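Local coordinates for protein CdnC (Chryseobacterium gregarium DSM 19109, PDB 7MGV) that probably uses ATP to install single and bicyclic omega-ester macrocycles in a multicore precursor peptide, as an ATP-grasp ligase of graspetide biosynthesis, at residues L25-T30 and V92-A97. Numbering follows the deposited sequence.
Sequences LIITHT and VWYRRA
L25, I26 and I27 pair in parallel with V92, W93 and Y94, joining the two central strands of the four-stranded parallel sheet in the MvdD-like pre-ATP-grasp domain. W93 is gripped through both backbone polar atoms: its N donates to L25 O (2.7 Å) and its O accepts from I27 N in a nearly straight bond (173°), the donor tilted 20° from the carbonyl plane. Beyond it the strands begin to part, and R95 N reaches I27 O only weakly.

On one face of the sheet L25 and V92 run side by side, and I27 leans against Y94 at the ring edge, its CB 3.6 Å from Y94 CD1 and its CG2 near both CD1 and CE1. With CG anti to the backbone N (chi1 171°), the tyrosine ring is carried past I27 to L128 and F125 of helix 110-130, while its OH accepts a hydrogen bond from A97 N (3.3 Å). An alanine in place of Y94 is likely to leave I27 CG2 without its aromatic neighbour and A97 N without its acceptor, leaving the segment that follows the strand freer to shift.

The other face carries I26, whose CD1 meets the edge of the W93 indole at CE3, 3.8 Å away. R95 also lies on this side. Its CB sits against I27 O, its CG packs on one face of the W93 ring, 3.6 Å above the plane and offset toward the rim, and its CD touches T28 CG2. A bend at chi3 then turns the chain, NE making a long, weak ion pair with D32 before NH2 ends in a salt bridge to E320 OE2.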
# COMPACT_ATOMS: atom_id res chain seq x y z
N LEU A 25 -19.43 -9.35 -3.95
CA LEU A 25 -18.61 -8.71 -4.98
C LEU A 25 -17.29 -9.45 -5.13
O LEU A 25 -16.62 -9.74 -4.13
CB LEU A 25 -18.37 -7.25 -4.63
CG LEU A 25 -17.63 -6.42 -5.68
CD1 LEU A 25 -18.51 -6.20 -6.91
CD2 LEU A 25 -17.18 -5.09 -5.09
N ILE A 26 -16.92 -9.75 -6.37
CA ILE A 26 -15.66 -10.42 -6.68
C ILE A 26 -14.89 -9.57 -7.68
O ILE A 26 -15.42 -9.24 -8.75
CB ILE A 26 -15.88 -11.84 -7.22
CG1 ILE A 26 -16.53 -12.73 -6.16
CG2 ILE A 26 -14.56 -12.44 -7.68
CD1 ILE A 26 -16.64 -14.18 -6.57
N ILE A 27 -13.66 -9.22 -7.34
CA ILE A 27 -12.78 -8.43 -8.20
C ILE A 27 -11.83 -9.38 -8.91
O ILE A 27 -11.09 -10.13 -8.26
CB ILE A 27 -12.01 -7.37 -7.40
CG1 ILE A 27 -12.95 -6.63 -6.45
CG2 ILE A 27 -11.31 -6.40 -8.34
CD1 ILE A 27 -13.95 -5.73 -7.15
N THR A 28 -11.83 -9.35 -10.24
CA THR A 28 -10.98 -10.20 -11.06
C THR A 28 -10.60 -9.43 -12.32
O THR A 28 -10.76 -8.21 -12.39
CB THR A 28 -11.68 -11.53 -11.38
OG1 THR A 28 -13.08 -11.30 -11.60
CG2 THR A 28 -11.50 -12.54 -10.26
N HIS A 29 -10.09 -10.16 -13.31
CA HIS A 29 -9.87 -9.63 -14.65
C HIS A 29 -10.46 -10.61 -15.66
O HIS A 29 -10.86 -11.72 -15.31
CB HIS A 29 -8.37 -9.38 -14.93
CG HIS A 29 -7.53 -10.61 -14.86
ND1 HIS A 29 -6.99 -11.21 -15.98
CD2 HIS A 29 -7.13 -11.36 -13.80
CE1 HIS A 29 -6.29 -12.27 -15.61
NE2 HIS A 29 -6.36 -12.39 -14.30
N THR A 30 -10.52 -10.17 -16.92
CA THR A 30 -11.22 -10.95 -17.94
C THR A 30 -10.55 -12.29 -18.21
O THR A 30 -11.24 -13.28 -18.50
CB THR A 30 -11.32 -10.15 -19.23
OG1 THR A 30 -10.01 -9.74 -19.65
CG2 THR A 30 -12.20 -8.92 -19.03
N VAL A 92 -16.92 -8.81 0.10
CA VAL A 92 -16.16 -8.56 -1.12
C VAL A 92 -14.96 -9.50 -1.13
O VAL A 92 -14.38 -9.79 -0.08
CB VAL A 92 -15.71 -7.09 -1.23
CG1 VAL A 92 -14.78 -6.71 -0.08
CG2 VAL A 92 -15.04 -6.83 -2.57
N TRP A 93 -14.62 -10.02 -2.31
CA TRP A 93 -13.42 -10.82 -2.50
C TRP A 93 -12.56 -10.11 -3.53
O TRP A 93 -12.84 -10.16 -4.74
CB TRP A 93 -13.76 -12.24 -2.94
CG TRP A 93 -12.54 -13.09 -3.15
CD1 TRP A 93 -11.31 -12.91 -2.59
CD2 TRP A 93 -12.42 -14.25 -3.99
NE1 TRP A 93 -10.44 -13.89 -3.02
CE2 TRP A 93 -11.10 -14.72 -3.88
CE3 TRP A 93 -13.32 -14.93 -4.83
CZ2 TRP A 93 -10.65 -15.84 -4.58
CZ3 TRP A 93 -12.86 -16.04 -5.51
CH2 TRP A 93 -11.54 -16.49 -5.38
N TYR A 94 -11.52 -9.43 -3.07
CA TYR A 94 -10.61 -8.68 -3.93
C TYR A 94 -9.40 -9.56 -4.22
O TYR A 94 -8.48 -9.67 -3.40
CB TYR A 94 -10.21 -7.36 -3.28
CG TYR A 94 -9.12 -6.61 -4.01
CD1 TYR A 94 -9.08 -6.56 -5.40
CD2 TYR A 94 -8.12 -5.94 -3.31
CE1 TYR A 94 -8.08 -5.88 -6.07
CE2 TYR A 94 -7.12 -5.26 -3.97
CZ TYR A 94 -7.10 -5.23 -5.34
OH TYR A 94 -6.11 -4.55 -6.00
N ARG A 95 -9.40 -10.19 -5.39
CA ARG A 95 -8.20 -10.81 -5.92
C ARG A 95 -7.32 -9.72 -6.51
O ARG A 95 -7.77 -8.94 -7.35
CB ARG A 95 -8.55 -11.86 -6.97
CG ARG A 95 -9.68 -12.79 -6.56
CD ARG A 95 -9.79 -13.98 -7.48
NE ARG A 95 -8.50 -14.36 -8.06
CZ ARG A 95 -8.03 -15.60 -8.08
NH1 ARG A 95 -8.74 -16.59 -7.56
NH2 ARG A 95 -6.85 -15.85 -8.62
N ARG A 96 -6.06 -9.65 -6.05
CA ARG A 96 -5.22 -8.49 -6.31
C ARG A 96 -5.12 -8.18 -7.80
O ARG A 96 -4.88 -9.07 -8.62
CB ARG A 96 -3.82 -8.71 -5.73
CG ARG A 96 -2.96 -7.46 -5.80
CD ARG A 96 -1.68 -7.58 -4.99
NE ARG A 96 -1.16 -6.27 -4.62
CZ ARG A 96 -0.02 -6.07 -3.96
NH1 ARG A 96 0.73 -7.10 -3.60
NH2 ARG A 96 0.37 -4.84 -3.67
N ALA A 97 -5.31 -6.91 -8.13
CA ALA A 97 -5.30 -6.48 -9.52
C ALA A 97 -3.88 -6.20 -9.99
O ALA A 97 -3.08 -5.59 -9.27
CB ALA A 97 -6.16 -5.22 -9.69